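IPT/TIG domain-containing protein BACOVA_02650 (Bacteroides ovatus, PDB 5E7G) binds xyloglucan at the cell surface, probably capturing the polysaccharide before it is transported into the periplasm for degradation. Local coordinates at residues A[206-211]-A[448-453]; A[287-292]-A[317-322]; A[357-362]-A[403-408]. All blocks are in the same frame, centred on the assembly; numbering follows the deposited sequence.

From the N terminus, the chain first enters these contacts at 206-211, a loop of the third IPT/TIG domain, whose partner 448-453 lies on the last strand, 442-455, in the xyloglucan-binding domain. Contact 1 therefore closes the longest loop, across 236 residues, and encloses the other two. Within it, contact 2 closes first, joining 287-292 to 317-322 over 24 residues, and contact 3 follows in series, joining 357-362 to 403-408. None of the loops cross. Strand 442-455 ties them together, pairing with strand 318-322 and with strand 356-364 in one antiparallel sheet. Contacts 1 and 2 share a calcium ion, and contacts 1 and 3 share the salt bridge between Arg-452 and Glu-361.

Contact 1: A[206-211]-A[448-453]; sequences STMPVV and FDNFRI. With CA (calcium ion), chain C.
Arg-452 drives its guanidinium group into the loop at Thr-207 and Met-208, and here the packing is close. NE donates to Thr-207 OG1 at 3.0 Å with an N-H...O angle of 147°, the hydroxyl oxygen lying near the guanidinium plane at its edge. Met-208 CB sits over the centre of one face, 3.6 Å from Arg-452 CZ. The rest of the group is also held: NH1 donates to Asn-450 O on its own strand at 3.0 Å, while NH2 forms a salt bridge with Glu-361 and also bonds to Gln-405. With three nitrogens engaged and a methylene against one face, the plane can hardly rotate. The hydroxyl of Thr-207 has Gln-359 as a further partner, and that of Ser-206 bonds to Glu-361 while accepting from Met-208 N at 3.1 Å, an ST turn that shapes the loop.

The contact is an interdomain one, setting a loop of the third IPT/TIG domain, an immunoglobulin-like unit, against a strand of the beta-sandwich that binds xyloglucan.

Further along, the packing is apolar and less specific. The side chain of Met-208 leaves the loop with CG anti to the backbone N (chi1 -167°) and bends only at its end; it and the Asn-450 side chain cross at about a right angle, with Met-208 SD 3.7 Å from Asn-450 CG. The buried ND2 of Asn-450 is left without a polar partner. On the other branch, Asn-450 OD1 accepts from a water that is itself a calcium ligand. Beyond Met-208 the fit is loose: the Val-210 side chain stays about 5 Å from the strand, where Asp-449 grips the calcium ion with both OD1 and OD2, each 2.4 Å away.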
loop_
_atom_site.group_PDB
_atom_site.type_symbol
_atom_site.label_atom_id
_atom_site.label_comp_id
_atom_site.label_asym_id
_atom_site.label_seq_id
_atom_site.Cartn_x
_atom_site.Cartn_y
_atom_site.Cartn_z
ATOM N N SER A 206 8.584 0.066 -16.417
ATOM C CA SER A 206 9.934 0.156 -16.957
ATOM C C SER A 206 10.565 1.497 -16.606
ATOM O O SER A 206 9.870 2.451 -16.254
ATOM C CB SER A 206 9.905 -0.040 -18.470
ATOM O OG SER A 206 11.199 0.060 -19.037
ATOM N N THR A 207 11.886 1.562 -16.700
ATOM C CA THR A 207 12.609 2.801 -16.471
ATOM C C THR A 207 12.937 3.457 -17.808
ATOM O O THR A 207 13.309 4.629 -17.849
ATOM C CB THR A 207 13.920 2.573 -15.672
ATOM O OG1 THR A 207 14.735 1.606 -16.348
ATOM C CG2 THR A 207 13.603 2.092 -14.271
ATOM N N MET A 208 12.806 2.699 -18.895
ATOM C CA MET A 208 13.044 3.241 -20.231
ATOM C C MET A 208 12.135 2.589 -21.272
ATOM O O MET A 208 12.605 1.927 -22.204
ATOM C CB MET A 208 14.510 3.064 -20.626
ATOM C CG MET A 208 14.907 3.877 -21.856
ATOM S SD MET A 208 16.682 4.133 -21.986
ATOM C CE MET A 208 16.992 5.139 -20.533
ATOM N N PRO A 209 10.819 2.789 -21.119
ATOM C CA PRO A 209 9.869 2.253 -22.101
ATOM C C PRO A 209 10.079 2.855 -23.483
ATOM O O PRO A 209 10.416 4.031 -23.620
ATOM C CB PRO A 209 8.502 2.640 -21.532
ATOM C CG PRO A 209 8.772 3.774 -20.589
ATOM C CD PRO A 209 10.148 3.515 -20.027
ATOM N N VAL A 210 9.899 2.019 -24.495
ATOM C CA VAL A 210 10.032 2.426 -25.878
ATOM C C VAL A 210 8.914 3.413 -26.229
ATOM O O VAL A 210 7.768 3.245 -25.811
ATOM C CB VAL A 210 9.993 1.186 -26.805
ATOM C CG1 VAL A 210 10.090 1.572 -28.263
ATOM C CG2 VAL A 210 11.128 0.203 -26.423
ATOM N N VAL A 211 9.261 4.458 -26.971
ATOM C CA VAL A 211 8.270 5.419 -27.447
ATOM C C VAL A 211 7.223 4.717 -28.304
ATOM O O VAL A 211 7.555 3.958 -29.217
ATOM C CB VAL A 211 8.921 6.554 -28.254
ATOM C CG1 VAL A 211 7.859 7.529 -28.789
ATOM C CG2 VAL A 211 9.935 7.290 -27.386
ATOM N N PHE A 448 16.427 -6.633 -28.666
ATOM C CA PHE A 448 17.048 -6.022 -27.489
ATOM C C PHE A 448 17.389 -4.557 -27.727
ATOM O O PHE A 448 17.798 -4.191 -28.828
ATOM C CB PHE A 448 18.347 -6.752 -27.105
ATOM C CG PHE A 448 18.169 -8.190 -26.723
ATOM C CD1 PHE A 448 18.289 -9.190 -27.670
ATOM C CD2 PHE A 448 17.927 -8.549 -25.406
ATOM C CE1 PHE A 448 18.151 -10.527 -27.311
ATOM C CE2 PHE A 448 17.784 -9.880 -25.046
ATOM C CZ PHE A 448 17.899 -10.869 -26.006
ATOM N N ASP A 449 17.285 -3.732 -26.689
ATOM C CA ASP A 449 17.691 -2.334 -26.800
ATOM C C ASP A 449 17.918 -1.715 -25.422
ATOM O O ASP A 449 17.407 -2.204 -24.419
ATOM C CB ASP A 449 16.621 -1.537 -27.573
ATOM C CG ASP A 449 17.187 -0.334 -28.333
ATOM O OD1 ASP A 449 18.306 0.122 -28.021
ATOM O OD2 ASP A 449 16.493 0.178 -29.248
ATOM N N ASN A 450 18.678 -0.627 -25.394
ATOM C CA ASN A 450 18.832 0.210 -24.205
ATOM C C ASN A 450 19.400 -0.521 -22.978
ATOM O O ASN A 450 18.878 -0.404 -21.862
ATOM C CB ASN A 450 17.488 0.854 -23.853
ATOM C CG ASN A 450 17.039 1.865 -24.904
ATOM O OD1 ASN A 450 17.870 2.517 -25.539
ATOM N ND2 ASN A 450 15.727 1.998 -25.093
ATOM N N PHE A 451 20.486 -1.255 -23.188
ATOM C CA PHE A 451 21.207 -1.837 -22.073
ATOM C C PHE A 451 21.663 -0.696 -21.178
ATOM O O PHE A 451 22.202 0.304 -21.652
ATOM C CB PHE A 451 22.393 -2.670 -22.552
ATOM C CG PHE A 451 21.999 -3.909 -23.299
ATOM C CD1 PHE A 451 21.823 -5.100 -22.628
ATOM C CD2 PHE A 451 21.799 -3.878 -24.673
ATOM C CE1 PHE A 451 21.465 -6.247 -23.300
ATOM C CE2 PHE A 451 21.443 -5.025 -25.362
ATOM C CZ PHE A 451 21.275 -6.219 -24.667
ATOM N N ARG A 452 21.412 -0.844 -19.885
ATOM C CA ARG A 452 21.704 0.201 -18.923
ATOM C C ARG A 452 22.037 -0.412 -17.563
ATOM O O ARG A 452 21.543 -1.487 -17.225
ATOM C CB ARG A 452 20.519 1.165 -18.816
ATOM C CG ARG A 452 19.186 0.488 -18.507
ATOM C CD ARG A 452 18.000 1.351 -18.960
ATOM N NE ARG A 452 16.709 0.817 -18.526
ATOM C CZ ARG A 452 15.920 0.030 -19.251
ATOM N NH1 ARG A 452 16.267 -0.338 -20.478
ATOM N NH2 ARG A 452 14.766 -0.388 -18.749
ATOM N N ILE A 453 22.892 0.274 -16.807
ATOM C CA ILE A 453 23.270 -0.149 -15.460
ATOM C C ILE A 453 22.834 0.917 -14.465
ATOM O O ILE A 453 23.229 2.078 -14.567
ATOM C CB ILE A 453 24.802 -0.411 -15.331
ATOM C CG1 ILE A 453 25.204 -1.622 -16.179
ATOM C CG2 ILE A 453 25.211 -0.649 -13.863
ATOM C CD1 ILE A 453 26.708 -1.836 -16.288
HETATM CA CA CA C . 18.152 1.770 -29.734
HETATM O O HOH W 1 17.780 3.294 -27.945
#

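Contact 2: A[287-292]-A[317-322]; sequences LNYDGI and TCLGIT. With CA (calcium ion), chain C.
Asn-288 and Thr-317 meet through their backbone carbonyl oxygens, each 2.4 Å from the same calcium ion, at a metal site of the xyloglucan-binding beta-sandwich. The ion explains why two acceptors can lie so close together; Asn-315 O, both carboxylate oxygens of Asp-449, Asp-290 OD2 and a water complete its seven oxygen ligands. The Asn-288 side chain folds back over its own loop, with OD1 accepting from Asp-290 N at 2.7 Å in an Asx turn. Next, Tyr-289 crosses to the strand. Its CB touches Thr-317 CG2, Thr-317 O lies at the ring edge, and OH comes within 3.4 Å of Leu-319 CB. The ring also meets that of Phe-302. Asp-290 divides its carboxylate: while OD2 binds the metal, OD1 accepts from Thr-317 N on its syn lone pair, 2.8 Å away and nearly straight at 170°, so one side chain holds both the ion and the start of the second segment. Gly-291 has a positive phi of 113° that would jam a side chain against the preceding carbonyl. After this turn Ile-292 N donates to Asn-288 OD1 at 3.1 Å, tilted to the opposite side of the carbonyl plane from Asp-290 N.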
loop_
_atom_site.group_PDB
_atom_site.type_symbol
_atom_site.label_atom_id
_atom_site.label_comp_id
_atom_site.label_asym_id
_atom_site.label_seq_id
_atom_site.Cartn_x
_atom_site.Cartn_y
_atom_site.Cartn_z
ATOM N N LEU A 287 24.557 0.742 -24.031
ATOM C CA LEU A 287 24.445 0.270 -25.411
ATOM C C LEU A 287 23.005 0.446 -25.942
ATOM O O LEU A 287 22.053 -0.107 -25.383
ATOM C CB LEU A 287 24.882 -1.194 -25.506
ATOM C CG LEU A 287 24.916 -1.836 -26.898
ATOM C CD1 LEU A 287 25.903 -1.126 -27.800
ATOM C CD2 LEU A 287 25.244 -3.315 -26.825
ATOM N N ASN A 288 22.852 1.225 -27.011
ATOM C CA ASN A 288 21.533 1.463 -27.601
ATOM C C ASN A 288 21.562 1.397 -29.125
ATOM O O ASN A 288 20.537 1.582 -29.773
ATOM C CB ASN A 288 20.983 2.810 -27.136
ATOM C CG ASN A 288 21.824 3.990 -27.602
ATOM O OD1 ASN A 288 22.729 3.849 -28.426
ATOM N ND2 ASN A 288 21.514 5.172 -27.080
ATOM N N TYR A 289 22.741 1.133 -29.683
ATOM C CA TYR A 289 22.912 1.009 -31.131
ATOM C C TYR A 289 22.550 2.306 -31.858
ATOM O O TYR A 289 22.307 2.304 -33.064
ATOM C CB TYR A 289 22.077 -0.162 -31.667
ATOM C CG TYR A 289 22.208 -1.413 -30.833
ATOM C CD1 TYR A 289 23.372 -2.165 -30.852
ATOM C CD2 TYR A 289 21.169 -1.840 -30.016
ATOM C CE1 TYR A 289 23.495 -3.310 -30.083
ATOM C CE2 TYR A 289 21.283 -2.981 -29.247
ATOM C CZ TYR A 289 22.445 -3.711 -29.283
ATOM O OH TYR A 289 22.547 -4.846 -28.508
ATOM N N ASP A 290 22.546 3.412 -31.120
ATOM C CA ASP A 290 22.209 4.720 -31.663
ATOM C C ASP A 290 23.227 5.769 -31.217
ATOM O O ASP A 290 22.869 6.918 -30.969
ATOM C CB ASP A 290 20.794 5.135 -31.222
ATOM C CG ASP A 290 19.727 4.185 -31.722
ATOM O OD1 ASP A 290 19.702 3.941 -32.942
ATOM O OD2 ASP A 290 18.928 3.673 -30.900
ATOM N N GLY A 291 24.490 5.372 -31.093
ATOM C CA GLY A 291 25.544 6.306 -30.717
ATOM C C GLY A 291 26.167 6.052 -29.357
ATOM O O GLY A 291 27.279 6.508 -29.098
ATOM N N ILE A 292 25.438 5.370 -28.477
ATOM C CA ILE A 292 26.000 4.887 -27.216
ATOM C C ILE A 292 26.469 3.456 -27.392
ATOM O O ILE A 292 25.649 2.550 -27.546
ATOM C CB ILE A 292 24.988 4.925 -26.063
ATOM C CG1 ILE A 292 24.348 6.309 -25.942
ATOM C CG2 ILE A 292 25.663 4.539 -24.766
ATOM C CD1 ILE A 292 25.325 7.428 -25.741
ATOM N N THR A 317 17.635 2.200 -33.618
ATOM C CA THR A 317 17.996 0.843 -33.987
ATOM C C THR A 317 18.023 -0.054 -32.753
ATOM O O THR A 317 18.331 0.396 -31.652
ATOM C CB THR A 317 19.361 0.819 -34.696
ATOM O OG1 THR A 317 19.227 1.468 -35.968
ATOM C CG2 THR A 317 19.875 -0.623 -34.899
ATOM N N CYS A 318 17.678 -1.322 -32.950
ATOM C CA CYS A 318 17.703 -2.308 -31.878
ATOM C C CYS A 318 18.236 -3.634 -32.412
ATOM O O CYS A 318 18.140 -3.914 -33.607
ATOM C CB CYS A 318 16.303 -2.487 -31.277
ATOM S SG CYS A 318 15.099 -3.236 -32.390
ATOM N N LEU A 319 18.809 -4.434 -31.517
ATOM C CA LEU A 319 19.405 -5.718 -31.870
ATOM C C LEU A 319 18.334 -6.765 -32.096
ATOM O O LEU A 319 17.380 -6.848 -31.327
ATOM C CB LEU A 319 20.360 -6.197 -30.761
ATOM C CG LEU A 319 20.815 -7.663 -30.784
ATOM C CD1 LEU A 319 21.737 -7.930 -31.962
ATOM C CD2 LEU A 319 21.495 -8.007 -29.471
ATOM N N GLY A 320 18.522 -7.578 -33.133
ATOM C CA GLY A 320 17.627 -8.679 -33.441
ATOM C C GLY A 320 18.323 -10.027 -33.506
ATOM O O GLY A 320 19.297 -10.218 -34.238
ATOM N N ILE A 321 17.808 -10.967 -32.725
ATOM C CA ILE A 321 18.249 -12.350 -32.787
ATOM C C ILE A 321 17.061 -13.219 -33.142
ATOM O O ILE A 321 16.217 -13.498 -32.290
ATOM C CB ILE A 321 18.871 -12.801 -31.458
ATOM C CG1 ILE A 321 20.200 -12.069 -31.256
ATOM C CG2 ILE A 321 19.069 -14.320 -31.436
ATOM C CD1 ILE A 321 20.877 -12.359 -29.930
ATOM N N THR A 322 17.004 -13.643 -34.403
ATOM C CA THR A 322 15.837 -14.339 -34.934
ATOM C C THR A 322 16.228 -15.462 -35.880
ATOM O O THR A 322 17.271 -15.400 -36.530
ATOM C CB THR A 322 14.911 -13.374 -35.694
ATOM O OG1 THR A 322 15.459 -13.108 -36.995
ATOM C CG2 THR A 322 14.742 -12.066 -34.923
HETATM CA CA CA C . 18.152 1.770 -29.734
HETATM O O HOH W 1 17.780 3.294 -27.945
#

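Contact 3: A[357-362]-A[403-408]; sequences KLQFEC and WMQCSV
With CG set between its backbone N and carbonyl carbon (chi1 53°), Phe-360 swings its ring across to the neighbouring strand, where Cys-406 CB comes over one face. This CH-pi contact, 3.9 Å from Cys-406 CB to the Phe-360 ring centroid, joins a hydrogen-bonded pair in an antiparallel strand pairing of the beta-sandwich. Cys-406 SG, anti to its carbonyl carbon (chi1 -65°), approaches the ring obliquely in a sulfur-aromatic contact and also packs 3.6 Å from Cys-362 CB. These residues face the sandwich interior together with Leu-358, Met-404 and Val-408, toward strands 372-377 and 385-388. Six backbone bonds stitch the strands; that from Cys-406 N to Phe-360 O is 2.8 Å long.

The other face is polar and meets the IPT/TIG loop. Gln-359 lies with CG 3.6 Å from Ser-407 OG and its amide beside that of Gln-405, the planes 32° apart; its OE1 bonds to Thr-207, and Gln-405 to Ser-393, Thr-207 and Arg-452. Were Gln-359 an alanine, the Thr-207 hydroxyl would probably lose this partner and a gap would open beside Ser-407 and Gln-405. Glu-361 reaches back along Gln-405 to Arg-452. At the far end the indole of Trp-403, tethered through NE1 to Val-313, turns its edge to the neighbouring strand, with CZ3 3.4 Å from Glu-361 O.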
loop_
_atom_site.group_PDB
_atom_site.type_symbol
_atom_site.label_atom_id
_atom_site.label_comp_id
_atom_site.label_asym_id
_atom_site.label_seq_id
_atom_site.Cartn_x
_atom_site.Cartn_y
_atom_site.Cartn_z
ATOM N N LYS A 357 22.281 -3.244 -10.912
ATOM C CA LYS A 357 21.584 -4.173 -11.783
ATOM C C LYS A 357 21.678 -3.748 -13.234
ATOM O O LYS A 357 21.779 -2.561 -13.540
ATOM C CB LYS A 357 20.130 -4.299 -11.354
ATOM C CG LYS A 357 19.444 -2.969 -11.162
ATOM C CD LYS A 357 17.982 -3.157 -10.796
ATOM C CE LYS A 357 17.273 -1.821 -10.641
ATOM N NZ LYS A 357 15.852 -1.991 -10.258
ATOM N N LEU A 358 21.690 -4.745 -14.114
ATOM C CA LEU A 358 21.649 -4.534 -15.548
ATOM C C LEU A 358 20.200 -4.613 -16.014
ATOM O O LEU A 358 19.502 -5.573 -15.683
ATOM C CB LEU A 358 22.495 -5.579 -16.277
ATOM C CG LEU A 358 22.455 -5.577 -17.806
ATOM C CD1 LEU A 358 23.199 -4.376 -18.368
ATOM C CD2 LEU A 358 23.030 -6.885 -18.346
ATOM N N GLN A 359 19.756 -3.612 -16.769
ATOM C CA GLN A 359 18.414 -3.604 -17.345
ATOM C C GLN A 359 18.491 -3.462 -18.858
ATOM O O GLN A 359 19.441 -2.893 -19.394
ATOM C CB GLN A 359 17.576 -2.462 -16.765
ATOM C CG GLN A 359 17.181 -2.632 -15.314
ATOM C CD GLN A 359 16.366 -1.456 -14.801
ATOM O OE1 GLN A 359 16.545 -0.325 -15.257
ATOM N NE2 GLN A 359 15.459 -1.716 -13.859
ATOM N N PHE A 360 17.493 -3.994 -19.548
ATOM C CA PHE A 360 17.348 -3.746 -20.977
ATOM C C PHE A 360 15.907 -4.011 -21.416
ATOM O O PHE A 360 15.176 -4.749 -20.753
ATOM C CB PHE A 360 18.335 -4.603 -21.779
ATOM C CG PHE A 360 18.265 -6.074 -21.463
ATOM C CD1 PHE A 360 18.992 -6.612 -20.408
ATOM C CD2 PHE A 360 17.487 -6.920 -22.231
ATOM C CE1 PHE A 360 18.929 -7.963 -20.120
ATOM C CE2 PHE A 360 17.421 -8.281 -21.945
ATOM C CZ PHE A 360 18.148 -8.801 -20.886
ATOM N N GLU A 361 15.496 -3.393 -22.518
ATOM C CA GLU A 361 14.181 -3.660 -23.075
ATOM C C GLU A 361 14.286 -4.851 -24.001
ATOM O O GLU A 361 15.205 -4.936 -24.819
ATOM C CB GLU A 361 13.624 -2.447 -23.827
ATOM C CG GLU A 361 13.403 -1.225 -22.963
ATOM C CD GLU A 361 12.523 -1.496 -21.758
ATOM O OE1 GLU A 361 11.332 -1.839 -21.928
ATOM O OE2 GLU A 361 13.032 -1.351 -20.634
ATOM N N CYS A 362 13.336 -5.766 -23.857
ATOM C CA CYS A 362 13.298 -6.978 -24.656
ATOM C C CYS A 362 11.915 -7.184 -25.268
ATOM O O CYS A 362 10.896 -6.837 -24.664
ATOM C CB CYS A 362 13.686 -8.191 -23.803
ATOM S SG CYS A 362 13.911 -9.693 -24.750
ATOM N N TRP A 403 7.031 -4.946 -25.809
ATOM C CA TRP A 403 8.290 -4.723 -25.124
ATOM C C TRP A 403 8.138 -4.958 -23.625
ATOM O O TRP A 403 7.069 -4.746 -23.059
ATOM C CB TRP A 403 8.800 -3.305 -25.384
ATOM C CG TRP A 403 9.367 -3.101 -26.769
ATOM C CD1 TRP A 403 8.705 -2.619 -27.866
ATOM C CD2 TRP A 403 10.713 -3.375 -27.198
ATOM N NE1 TRP A 403 9.555 -2.576 -28.948
ATOM C CE2 TRP A 403 10.793 -3.032 -28.567
ATOM C CE3 TRP A 403 11.855 -3.876 -26.559
ATOM C CZ2 TRP A 403 11.970 -3.175 -29.310
ATOM C CZ3 TRP A 403 13.034 -4.019 -27.300
ATOM C CH2 TRP A 403 13.077 -3.669 -28.663
ATOM N N MET A 404 9.211 -5.417 -22.990
ATOM C CA MET A 404 9.232 -5.545 -21.540
ATOM C C MET A 404 10.607 -5.147 -21.002
ATOM O O MET A 404 11.609 -5.201 -21.715
ATOM C CB MET A 404 8.876 -6.972 -21.122
ATOM C CG MET A 404 9.737 -8.048 -21.788
ATOM S SD MET A 404 9.538 -9.688 -21.051
ATOM C CE MET A 404 10.459 -10.691 -22.222
ATOM N N GLN A 405 10.642 -4.708 -19.752
ATOM C CA GLN A 405 11.902 -4.461 -19.083
ATOM C C GLN A 405 12.413 -5.767 -18.462
ATOM O O GLN A 405 11.706 -6.410 -17.682
ATOM C CB GLN A 405 11.744 -3.379 -18.014
ATOM C CG GLN A 405 12.991 -3.126 -17.208
ATOM C CD GLN A 405 12.801 -2.061 -16.151
ATOM O OE1 GLN A 405 13.266 -0.929 -16.304
ATOM N NE2 GLN A 405 12.133 -2.420 -15.059
ATOM N N CYS A 406 13.625 -6.162 -18.830
ATOM C CA CYS A 406 14.309 -7.287 -18.196
ATOM C C CYS A 406 15.364 -6.733 -17.264
ATOM O O CYS A 406 16.077 -5.796 -17.622
ATOM C CB CYS A 406 14.944 -8.208 -19.232
ATOM S SG CYS A 406 13.753 -9.041 -20.282
ATOM N N SER A 407 15.452 -7.301 -16.068
ATOM C CA SER A 407 16.399 -6.832 -15.062
ATOM C C SER A 407 17.079 -8.004 -14.332
ATOM O O SER A 407 16.410 -8.945 -13.896
ATOM C CB SER A 407 15.674 -5.923 -14.068
ATOM O OG SER A 407 16.557 -5.395 -13.099
ATOM N N VAL A 408 18.405 -7.940 -14.217
ATOM C CA VAL A 408 19.186 -8.929 -13.471
ATOM C C VAL A 408 20.220 -8.229 -12.611
ATOM O O VAL A 408 20.699 -7.150 -12.969
ATOM C CB VAL A 408 19.910 -9.924 -14.397
ATOM C CG1 VAL A 408 18.909 -10.640 -15.285
ATOM C CG2 VAL A 408 20.961 -9.211 -15.254
#